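Local coordinates for Alr4995 protein (Nostoc sp., PDB 6LRH) that probably hydrolyses arginine as a dihydrolase of the guanidine-modifying enzyme family and, as a bifunctional enzyme, also acts as an ornithine cyclodeaminase, at residues S3-L8 and E50-D55; A70-V75 and L265-T270; A120-L125 and F166-T171. The protein carries 1 engineered substitution. All coordinates share one frame; numbering follows the deposited sequence.

Interaction 1: residues S3-L8 and E50-D55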
loop_
_atom_site.group_PDB
_atom_site.type_symbol
_atom_site.label_atom_id
_atom_site.label_comp_id
_atom_site.label_asym_id
_atom_site.label_seq_id
_atom_site.Cartn_x
_atom_site.Cartn_y
_atom_site.Cartn_z
ATOM N N SER A 3 48.157 47.878 -5.811
ATOM C CA SER A 3 46.737 48.180 -5.676
ATOM C C SER A 3 46.030 48.119 -7.031
ATOM O O SER A 3 44.873 48.514 -7.149
ATOM C CB SER A 3 46.534 49.549 -5.030
ATOM O OG SER A 3 46.798 50.593 -5.947
ATOM N N ARG A 4 46.731 47.616 -8.045
ATOM C CA ARG A 4 46.166 47.477 -9.386
ATOM C C ARG A 4 45.725 46.048 -9.620
ATOM O O ARG A 4 46.489 45.130 -9.396
ATOM C CB ARG A 4 47.174 47.894 -10.456
ATOM C CG ARG A 4 47.469 49.382 -10.498
ATOM C CD ARG A 4 48.914 49.610 -10.879
ATOM N NE ARG A 4 49.272 48.745 -11.992
ATOM C CZ ARG A 4 50.348 47.983 -12.023
ATOM N NH1 ARG A 4 51.187 47.988 -11.008
ATOM N NH2 ARG A 4 50.583 47.227 -13.072
ATOM N N ILE A 5 44.495 45.872 -10.082
ATOM C CA ILE A 5 43.892 44.553 -10.166
ATOM C C ILE A 5 43.803 44.059 -11.592
ATOM O O ILE A 5 43.382 44.771 -12.471
ATOM C CB ILE A 5 42.513 44.569 -9.528
ATOM C CG1 ILE A 5 42.662 44.971 -8.062
ATOM C CG2 ILE A 5 41.874 43.219 -9.645
ATOM C CD1 ILE A 5 41.434 45.446 -7.410
ATOM N N ARG A 6 44.217 42.826 -11.815
ATOM C CA ARG A 6 44.358 42.309 -13.166
ATOM C C ARG A 6 43.667 40.950 -13.313
ATOM O O ARG A 6 43.822 40.074 -12.477
ATOM C CB ARG A 6 45.845 42.203 -13.525
ATOM C CG ARG A 6 46.141 41.475 -14.812
ATOM C CD ARG A 6 47.609 41.113 -14.928
ATOM N NE ARG A 6 48.467 42.251 -14.649
ATOM C CZ ARG A 6 49.004 43.025 -15.580
ATOM N NH1 ARG A 6 48.779 42.782 -16.859
ATOM N NH2 ARG A 6 49.765 44.040 -15.224
ATOM N N PHE A 7 42.903 40.800 -14.385
ATOM C CA PHE A 7 42.190 39.572 -14.670
ATOM C C PHE A 7 42.687 38.926 -15.950
ATOM O O PHE A 7 43.118 39.600 -16.861
ATOM C CB PHE A 7 40.688 39.829 -14.790
ATOM C CG PHE A 7 40.028 40.197 -13.502
ATOM C CD1 PHE A 7 39.810 41.519 -13.174
ATOM C CD2 PHE A 7 39.616 39.228 -12.625
ATOM C CE1 PHE A 7 39.197 41.853 -11.993
ATOM C CE2 PHE A 7 39.013 39.553 -11.451
ATOM C CZ PHE A 7 38.803 40.861 -11.130
ATOM N N LEU A 8 42.611 37.609 -16.012
ATOM C CA LEU A 8 42.858 36.907 -17.244
ATOM C C LEU A 8 41.535 36.445 -17.827
ATOM O O LEU A 8 40.734 35.851 -17.124
ATOM C CB LEU A 8 43.781 35.721 -17.004
ATOM C CG LEU A 8 44.209 34.896 -18.216
ATOM C CD1 LEU A 8 45.006 35.732 -19.188
ATOM C CD2 LEU A 8 44.987 33.681 -17.770
ATOM N N GLU A 50 36.620 48.918 -17.105
ATOM C CA GLU A 50 36.395 50.204 -16.471
ATOM C C GLU A 50 36.804 50.181 -15.014
ATOM O O GLU A 50 36.731 51.190 -14.343
ATOM C CB GLU A 50 34.930 50.612 -16.589
ATOM C CG GLU A 50 34.495 50.814 -18.017
ATOM C CD GLU A 50 33.043 51.181 -18.144
ATOM O OE1 GLU A 50 32.309 51.030 -17.159
ATOM O OE2 GLU A 50 32.632 51.625 -19.230
ATOM N N HIS A 51 37.230 49.028 -14.516
ATOM C CA HIS A 51 37.533 48.895 -13.096
ATOM C C HIS A 51 38.822 48.117 -12.867
ATOM O O HIS A 51 39.336 48.039 -11.753
ATOM C CB HIS A 51 36.373 48.220 -12.371
ATOM C CG HIS A 51 35.087 48.979 -12.449
ATOM N ND1 HIS A 51 34.037 48.585 -13.249
ATOM C CD2 HIS A 51 34.681 50.111 -11.831
ATOM C CE1 HIS A 51 33.044 49.446 -13.126
ATOM N NE2 HIS A 51 33.410 50.381 -12.269
ATOM N N ALA A 52 39.366 47.557 -13.933
ATOM C CA ALA A 52 40.529 46.717 -13.772
ATOM C C ALA A 52 41.285 46.510 -15.062
ATOM O O ALA A 52 40.912 47.000 -16.105
ATOM C CB ALA A 52 40.114 45.370 -13.176
ATOM N N ILE A 53 42.374 45.778 -14.954
ATOM C CA ILE A 53 43.184 45.384 -16.086
ATOM C C ILE A 53 42.653 44.071 -16.619
ATOM O O ILE A 53 42.156 43.262 -15.860
ATOM C CB ILE A 53 44.651 45.224 -15.673
ATOM C CG1 ILE A 53 45.087 46.383 -14.783
ATOM C CG2 ILE A 53 45.547 45.077 -16.873
ATOM C CD1 ILE A 53 46.418 46.162 -14.148
ATOM N N VAL A 54 42.738 43.841 -17.917
ATOM C CA VAL A 54 42.353 42.552 -18.433
ATOM C C VAL A 54 43.326 42.055 -19.452
ATOM O O VAL A 54 43.382 42.575 -20.542
ATOM C CB VAL A 54 40.971 42.580 -19.082
ATOM C CG1 VAL A 54 40.596 41.198 -19.563
ATOM C CG2 VAL A 54 39.944 43.102 -18.120
ATOM N N ASP A 55 44.080 41.030 -19.093
ATOM C CA ASP A 55 44.922 40.294 -20.030
ATOM C C ASP A 55 44.133 39.203 -20.743
ATOM O O ASP A 55 43.110 38.751 -20.247
ATOM C CB ASP A 55 46.107 39.666 -19.299
ATOM C CG ASP A 55 47.218 40.640 -19.049
ATOM O OD1 ASP A 55 47.183 41.732 -19.638
ATOM O OD2 ASP A 55 48.141 40.312 -18.278
#

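Interaction 2: residues A70-V75 and L265-T270. With ARG (arginine), chain C.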
loop_
_atom_site.group_PDB
_atom_site.type_symbol
_atom_site.label_atom_id
_atom_site.label_comp_id
_atom_site.label_asym_id
_atom_site.label_seq_id
_atom_site.Cartn_x
_atom_site.Cartn_y
_atom_site.Cartn_z
ATOM N N ALA A 70 38.580 30.839 -15.372
ATOM C CA ALA A 70 38.489 30.631 -13.933
ATOM C C ALA A 70 39.045 29.287 -13.523
ATOM O O ALA A 70 39.434 29.103 -12.377
ATOM C CB ALA A 70 37.082 30.754 -13.476
ATOM N N ASN A 71 39.071 28.348 -14.464
ATOM C CA ASN A 71 39.552 27.017 -14.188
ATOM C C ASN A 71 40.970 26.784 -14.649
ATOM O O ASN A 71 41.377 25.651 -14.754
ATOM C CB ASN A 71 38.679 25.953 -14.861
ATOM C CG ASN A 71 37.212 26.096 -14.551
ATOM O OD1 ASN A 71 36.398 26.203 -15.460
ATOM N ND2 ASN A 71 36.864 26.087 -13.276
ATOM N N ALA A 72 41.714 27.829 -14.971
ATOM C CA ALA A 72 43.056 27.642 -15.503
ATOM C C ALA A 72 44.019 27.218 -14.402
ATOM O O ALA A 72 44.875 26.390 -14.602
ATOM C CB ALA A 72 43.529 28.899 -16.162
ATOM N N GLY A 73 43.862 27.799 -13.228
ATOM C CA GLY A 73 44.634 27.382 -12.087
ATOM C C GLY A 73 44.279 28.288 -10.947
ATOM O O GLY A 73 43.312 29.009 -11.028
ATOM N N LEU A 74 45.061 28.258 -9.887
ATOM C CA LEU A 74 44.868 29.161 -8.779
ATOM C C LEU A 74 46.142 29.925 -8.504
ATOM O O LEU A 74 47.181 29.330 -8.272
ATOM C CB LEU A 74 44.444 28.396 -7.541
ATOM C CG LEU A 74 44.110 29.296 -6.359
ATOM C CD1 LEU A 74 43.095 30.334 -6.769
ATOM C CD2 LEU A 74 43.585 28.456 -5.225
ATOM N N VAL A 75 46.054 31.248 -8.524
ATOM C CA VAL A 75 47.214 32.100 -8.355
ATOM C C VAL A 75 47.190 32.773 -6.996
ATOM O O VAL A 75 46.184 33.328 -6.603
ATOM C CB VAL A 75 47.273 33.182 -9.447
ATOM C CG1 VAL A 75 48.454 34.081 -9.230
ATOM C CG2 VAL A 75 47.329 32.565 -10.813
ATOM N N LEU A 265 34.317 33.325 -16.423
ATOM C CA LEU A 265 35.038 33.876 -17.558
ATOM C C LEU A 265 36.241 34.745 -17.175
ATOM O O LEU A 265 36.825 35.393 -18.017
ATOM C CB LEU A 265 34.088 34.700 -18.421
ATOM C CG LEU A 265 32.956 33.940 -19.088
ATOM C CD1 LEU A 265 31.859 34.880 -19.537
ATOM C CD2 LEU A 265 33.501 33.171 -20.253
ATOM N N THR A 266 36.592 34.772 -15.901
ATOM C CA THR A 266 37.700 35.591 -15.445
ATOM C C THR A 266 38.546 34.806 -14.469
ATOM O O THR A 266 38.074 33.868 -13.834
ATOM C CB THR A 266 37.250 36.891 -14.730
ATOM O OG1 THR A 266 36.651 36.566 -13.475
ATOM C CG2 THR A 266 36.258 37.680 -15.546
ATOM N N LEU A 267 39.802 35.213 -14.359
ATOM C CA LEU A 267 40.696 34.727 -13.341
ATOM C C LEU A 267 41.488 35.913 -12.791
ATOM O O LEU A 267 42.170 36.609 -13.527
ATOM C CB LEU A 267 41.619 33.660 -13.908
ATOM C CG LEU A 267 42.679 33.076 -12.978
ATOM C CD1 LEU A 267 42.049 32.308 -11.886
ATOM C CD2 LEU A 267 43.615 32.196 -13.759
ATOM N N ARG A 268 41.384 36.154 -11.497
ATOM C CA ARG A 268 42.121 37.238 -10.898
ATOM C C ARG A 268 43.523 36.775 -10.612
ATOM O O ARG A 268 43.709 35.882 -9.826
ATOM C CB ARG A 268 41.435 37.718 -9.626
ATOM C CG ARG A 268 42.022 38.978 -9.054
ATOM C CD ARG A 268 41.101 39.612 -8.021
ATOM N NE ARG A 268 41.820 40.545 -7.163
ATOM C CZ ARG A 268 41.240 41.459 -6.399
ATOM N NH1 ARG A 268 39.929 41.571 -6.396
ATOM N NH2 ARG A 268 41.971 42.255 -5.643
ATOM N N VAL A 269 44.519 37.377 -11.253
ATOM C CA VAL A 269 45.887 36.912 -11.061
ATOM C C VAL A 269 46.673 37.794 -10.124
ATOM O O VAL A 269 47.820 37.497 -9.826
ATOM C CB VAL A 269 46.642 36.810 -12.372
ATOM C CG1 VAL A 269 46.080 35.683 -13.216
ATOM C CG2 VAL A 269 46.592 38.119 -13.100
ATOM N N THR A 270 46.061 38.875 -9.655
ATOM C CA THR A 270 46.675 39.704 -8.628
ATOM C C THR A 270 45.888 39.529 -7.345
ATOM O O THR A 270 44.837 40.122 -7.157
ATOM C CB THR A 270 46.742 41.198 -9.034
ATOM O OG1 THR A 270 45.454 41.658 -9.458
ATOM C CG2 THR A 270 47.710 41.389 -10.172
HETATM N N ARG C . 32.086 23.719 -19.775
HETATM C CA ARG C . 32.895 24.073 -18.614
HETATM C C ARG C . 33.073 22.873 -17.731
HETATM O O ARG C . 32.211 22.015 -17.631
HETATM C CB ARG C . 32.271 25.222 -17.816
HETATM C CG ARG C . 33.174 25.725 -16.724
HETATM C CD ARG C . 32.516 26.689 -15.799
HETATM N NE ARG C . 33.492 27.259 -14.883
HETATM C CZ ARG C . 33.200 27.795 -13.707
HETATM N NH1 ARG C . 34.162 28.294 -12.962
HETATM N NH2 ARG C . 31.952 27.839 -13.282
HETATM O OXT ARG C . 34.094 22.743 -17.096
#

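Interaction 3: residues A120-L125 and F166-T171. With ARG (arginine), chain C.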
loop_
_atom_site.group_PDB
_atom_site.type_symbol
_atom_site.label_atom_id
_atom_site.label_comp_id
_atom_site.label_asym_id
_atom_site.label_seq_id
_atom_site.Cartn_x
_atom_site.Cartn_y
_atom_site.Cartn_z
ATOM N N ALA A 120 40.549 28.377 -9.677
ATOM C CA ALA A 120 39.841 29.362 -8.878
ATOM C C ALA A 120 38.347 29.196 -9.012
ATOM O O ALA A 120 37.596 29.717 -8.213
ATOM C CB ALA A 120 40.252 30.758 -9.265
ATOM N N GLY A 121 37.927 28.475 -10.039
ATOM C CA GLY A 121 36.551 28.040 -10.172
ATOM C C GLY A 121 36.119 27.108 -9.063
ATOM O O GLY A 121 34.972 27.126 -8.699
ATOM N N ASP A 122 37.034 26.303 -8.520
ATOM C CA ASP A 122 36.701 25.389 -7.430
ATOM C C ASP A 122 37.379 25.737 -6.102
ATOM O O ASP A 122 37.208 25.039 -5.121
ATOM C CB ASP A 122 37.045 23.953 -7.828
ATOM C CG ASP A 122 35.867 22.988 -7.624
ATOM O OD1 ASP A 122 34.750 23.456 -7.309
ATOM O OD2 ASP A 122 36.040 21.769 -7.815
ATOM N N ALA A 123 38.137 26.820 -6.066
ATOM C CA ALA A 123 38.737 27.289 -4.829
ATOM C C ALA A 123 38.732 28.823 -4.763
ATOM O O ALA A 123 39.179 29.488 -5.669
ATOM C CB ALA A 123 40.125 26.748 -4.701
ATOM N N LEU A 124 38.210 29.389 -3.686
ATOM C CA LEU A 124 37.957 30.826 -3.655
ATOM C C LEU A 124 38.517 31.514 -2.423
ATOM O O LEU A 124 38.187 31.179 -1.301
ATOM C CB LEU A 124 36.463 31.095 -3.753
ATOM C CG LEU A 124 35.785 30.867 -5.103
ATOM C CD1 LEU A 124 34.323 30.627 -4.917
ATOM C CD2 LEU A 124 35.979 32.054 -5.998
ATOM N N LEU A 125 39.369 32.494 -2.656
ATOM C CA LEU A 125 39.997 33.235 -1.593
ATOM C C LEU A 125 39.031 34.115 -0.845
ATOM O O LEU A 125 38.211 34.809 -1.445
ATOM C CB LEU A 125 41.105 34.108 -2.152
ATOM C CG LEU A 125 42.464 33.480 -2.352
ATOM C CD1 LEU A 125 43.339 34.436 -3.116
ATOM C CD2 LEU A 125 43.044 33.177 -0.998
ATOM N N PHE A 166 25.438 22.626 -9.402
ATOM C CA PHE A 166 26.394 23.529 -8.811
ATOM C C PHE A 166 27.690 22.785 -8.533
ATOM O O PHE A 166 28.069 22.556 -7.392
ATOM C CB PHE A 166 25.788 24.159 -7.559
ATOM C CG PHE A 166 24.570 24.967 -7.855
ATOM C CD1 PHE A 166 24.673 26.183 -8.486
ATOM C CD2 PHE A 166 23.313 24.488 -7.564
ATOM C CE1 PHE A 166 23.557 26.914 -8.792
ATOM C CE2 PHE A 166 22.188 25.231 -7.877
ATOM C CZ PHE A 166 22.321 26.436 -8.491
ATOM N N TYR A 167 28.366 22.428 -9.618
ATOM C CA TYR A 167 29.480 21.492 -9.615
ATOM C C TYR A 167 30.859 22.136 -9.344
ATOM O O TYR A 167 31.790 21.442 -8.960
ATOM C CB TYR A 167 29.493 20.741 -10.953
ATOM C CG TYR A 167 29.655 21.658 -12.123
ATOM C CD1 TYR A 167 28.570 22.324 -12.667
ATOM C CD2 TYR A 167 30.904 21.905 -12.654
ATOM C CE1 TYR A 167 28.728 23.199 -13.716
ATOM C CE2 TYR A 167 31.073 22.779 -13.702
ATOM C CZ TYR A 167 29.989 23.419 -14.229
ATOM O OH TYR A 167 30.170 24.275 -15.274
ATOM N N HIS A 168 30.975 23.447 -9.571
ATOM C CA HIS A 168 32.137 24.243 -9.173
ATOM C C HIS A 168 31.765 25.122 -8.032
ATOM O O HIS A 168 30.673 25.628 -8.008
ATOM C CB HIS A 168 32.651 25.128 -10.304
ATOM C CG HIS A 168 33.518 24.415 -11.281
ATOM N ND1 HIS A 168 33.532 24.724 -12.620
ATOM C CD2 HIS A 168 34.397 23.405 -11.119
ATOM C CE1 HIS A 168 34.376 23.930 -13.244
ATOM N NE2 HIS A 168 34.916 23.120 -12.354
ATOM N N LEU A 169 32.685 25.339 -7.106
ATOM C CA LEU A 169 32.411 26.170 -5.955
ATOM C C LEU A 169 31.938 27.554 -6.351
ATOM O O LEU A 169 31.106 28.125 -5.694
ATOM C CB LEU A 169 33.635 26.275 -5.074
ATOM C CG LEU A 169 33.421 26.954 -3.731
ATOM C CD1 LEU A 169 32.414 26.205 -2.889
ATOM C CD2 LEU A 169 34.709 27.113 -2.987
ATOM N N ASP A 170 32.434 28.090 -7.449
ATOM C CA ASP A 170 32.144 29.470 -7.772
ATOM C C ASP A 170 30.782 29.662 -8.431
ATOM O O ASP A 170 30.465 30.743 -8.864
ATOM C CB ASP A 170 33.262 30.045 -8.641
ATOM C CG ASP A 170 33.167 29.645 -10.115
ATOM O OD1 ASP A 170 32.364 28.782 -10.498
ATOM O OD2 ASP A 170 33.939 30.204 -10.913
ATOM N N THR A 171 29.991 28.600 -8.510
ATOM C CA THR A 171 28.617 28.680 -9.006
ATOM C C THR A 171 27.589 28.898 -7.884
ATOM O O THR A 171 26.428 29.199 -8.140
ATOM C CB THR A 171 28.228 27.412 -9.783
ATOM O OG1 THR A 171 28.249 26.281 -8.918
ATOM C CG2 THR A 171 29.177 27.176 -10.919
HETATM N N ARG C . 32.086 23.719 -19.775
HETATM C CA ARG C . 32.895 24.073 -18.614
HETATM C C ARG C . 33.073 22.873 -17.731
HETATM O O ARG C . 32.211 22.015 -17.631
HETATM C CB ARG C . 32.271 25.222 -17.816
HETATM C CG ARG C . 33.174 25.725 -16.724
HETATM C CD ARG C . 32.516 26.689 -15.799
HETATM N NE ARG C . 33.492 27.259 -14.883
HETATM C CZ ARG C . 33.200 27.795 -13.707
HETATM N NH1 ARG C . 34.162 28.294 -12.962
HETATM N NH2 ARG C . 31.952 27.839 -13.282
HETATM O OXT ARG C . 34.094 22.743 -17.096
HETATM O O HOH W 1 33.993 20.064 -7.583
#

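Interaction 1: residues S3-L8 and E50-D55
Arg6 and Asp55 reach for each other over one face of a parallel strand pair, their side chains meeting at a slant. CG of Arg6 lies opposite the backbone N (chi1 171°); the chain stays extended through chi2 and then bends at chi3, which swings the guanidinium over to the neighbouring strand. There NH1 of Arg6 donates to OD2 of Asp55 at 2.9 Å, a salt bridge that is far from flat: the two group planes stand 48° apart, and NH1 arrives from above the carboxylate plane. Ile53 lines the same arginine. Its CG2 packs over one face of the guanidinium, toward the rim, and its CB lies 3.9 Å from Arg6 CB, while CD1 turns back to within 4.1 Å of Arg4 CB.

Strands 6-8 and 53-55 run side by side at 28°, Arg6 level with Ile53 and Leu8 with Asp55. Helix 34-48 lies between them in the chain, making a beta-alpha-beta crossover of the guanidine-modifying domain. Ile53 uses both its backbone groups here, its N giving to Ile5 O at 2.9 Å and its O taking from Phe7 N at 3.0 Å; two residues on, Asp55 N donates to Phe7 O at 2.8 Å.

The other face of the pair carries Phe7 and Val54, both resting on Leu48 of that helix. Phe7 offers a ring edge to Ala52, whose CB lies in the ring plane, 3.8 Å from CE1. Back beside the salt bridge, Leu8 CD1 comes 4.1 Å from Asp55 CB, and Trp100 of helix 94-102 touches both residues.

Interaction 2: residues A70-V75 and L265-T270
Leu267 throws its CG anti to the backbone N (chi1 177°), and with chi2 at 66° its two methyls part over segment 70-75. CD1 settles 3.6 Å from the carbonyl oxygen of Gly73, with Ala70 O a little farther off, and CD2 touches Ala72 CB at 4.1 Å. Val75 answers from the opposite strand. Its CG1 is likewise anti to N (chi1 178°) and lies 3.5 Å from Val269 O, while its CG2 meets Val269 CG1 at 4.1 Å, the two valines slanting past one another.

The two segments are held by packing alone. At the Thr266 end the backbones close in, with Ala70 CA 3.3 Å from Thr266 O, but the angle at Ala70 N is too poor for a bond to that oxygen; Ala70 is backbone-bonded to Ala264, the engineered residue. The carbonyls of Ala70 and Gly73 that border Leu267 CD1 accept from the backbone of Gly121 and Ala120.

Asn71 turns its back on this apolar patch and faces the arginine pocket. OD1 of Asn71 accepts from NE of the bound arginine at 3.1 Å and takes a second bond from Arg90, while its ND2 gives to Glu118 O; held at both atoms, the amide has little freedom to flip. At the far end, Arg268 runs out extended, away from segment 70-75, and its NE donates to Thr270 O of its own segment at 3.0 Å.

The contact thus joins the edges of two three-stranded sheets of the guanidine-modifying domain. Helix 94-102 covers it, Phe97 against Ala72 and Phe101 against Val75 and Leu267, while strand 6-9 adjoins strand 267-268, and Leu44 and Leu48 of helix 34-48 support Leu265 and Thr266.

Interaction 3: residues A120-L125 and F166-T171
Asp170 leans on Gly121 and Leu124 at its base and grips the bound arginine at its tip, an arrangement in the guanidine-binding pocket of the alpha/beta propeller of the guanidine-modifying enzymes. Starting at the root, CB of Asp170 lies 3.4 Å from Gly121 O and 3.9 Å from Leu124 CD1. The first torsion (chi1 79°) places CG between the backbone N and the carbonyl carbon, from where both oxygens face the guanidinium. OD1 of Asp170 accepts from NH2 of the arginine at 3.0 Å and, weakly, from NH1; OD2 takes NH1 at 2.8 Å. Both terminal nitrogens of the guanidinium are therefore fixed by one carboxylate, which would hold and orient the carbon between them. Gly121 CA borders the same NH1.

ND1 of His168 lies 3.3 Å from CZ of the arginine. Glu118 bonds His168 NE2, the far nitrogen, and so fixes how the ring is turned; CE2 of Tyr167 lies over one ring face near the rim. Thr171 bends back within the segment, both its N and OG1 bonding His168 O.

Two backbone N-H groups pin the turn carrying these residues to segment 120-125, one on a carbonyl and one on a carboxylate. Asp170 N gives to Gly121 O at 3.0 Å, and Leu169 N gives to Asp122 OD1 at 2.8 Å, nearly in line with the C-O bond. Leu124 CD1 packs on Leu169 CG, with Phe173 and Pro175 of strand 173-175 also against Leu124. Asp122 stands at about a right angle to His168, its CG near the ring edge. OD2 of Asp122 bonds Ser140 OG and accepts from a water 2.7 Å away that also donates to Tyr167 O.

Overall arrangement
The three contacts step inward from the rim of the guanidine-modifying domain to its arginine pocket. Interaction 1 is partly exposed and is knit by regular backbone bonds with a salt bridge on its face. Interaction 2 is buried and apolar; it shares the sheet of strands 6-9 and 267-268 with interaction 1, Leu8 N meeting Leu267 O at 2.7 Å. Interaction 3, also buried, turns its polar groups to the ligand, and it hangs on interaction 2 through Ala70 O and Gly121 N. Interactions 2 and 3 both touch the arginine, through Asn71 and through His168 and Asp170, whereas interactions 1 and 3 stay about 9 Å apart at their nearest atoms.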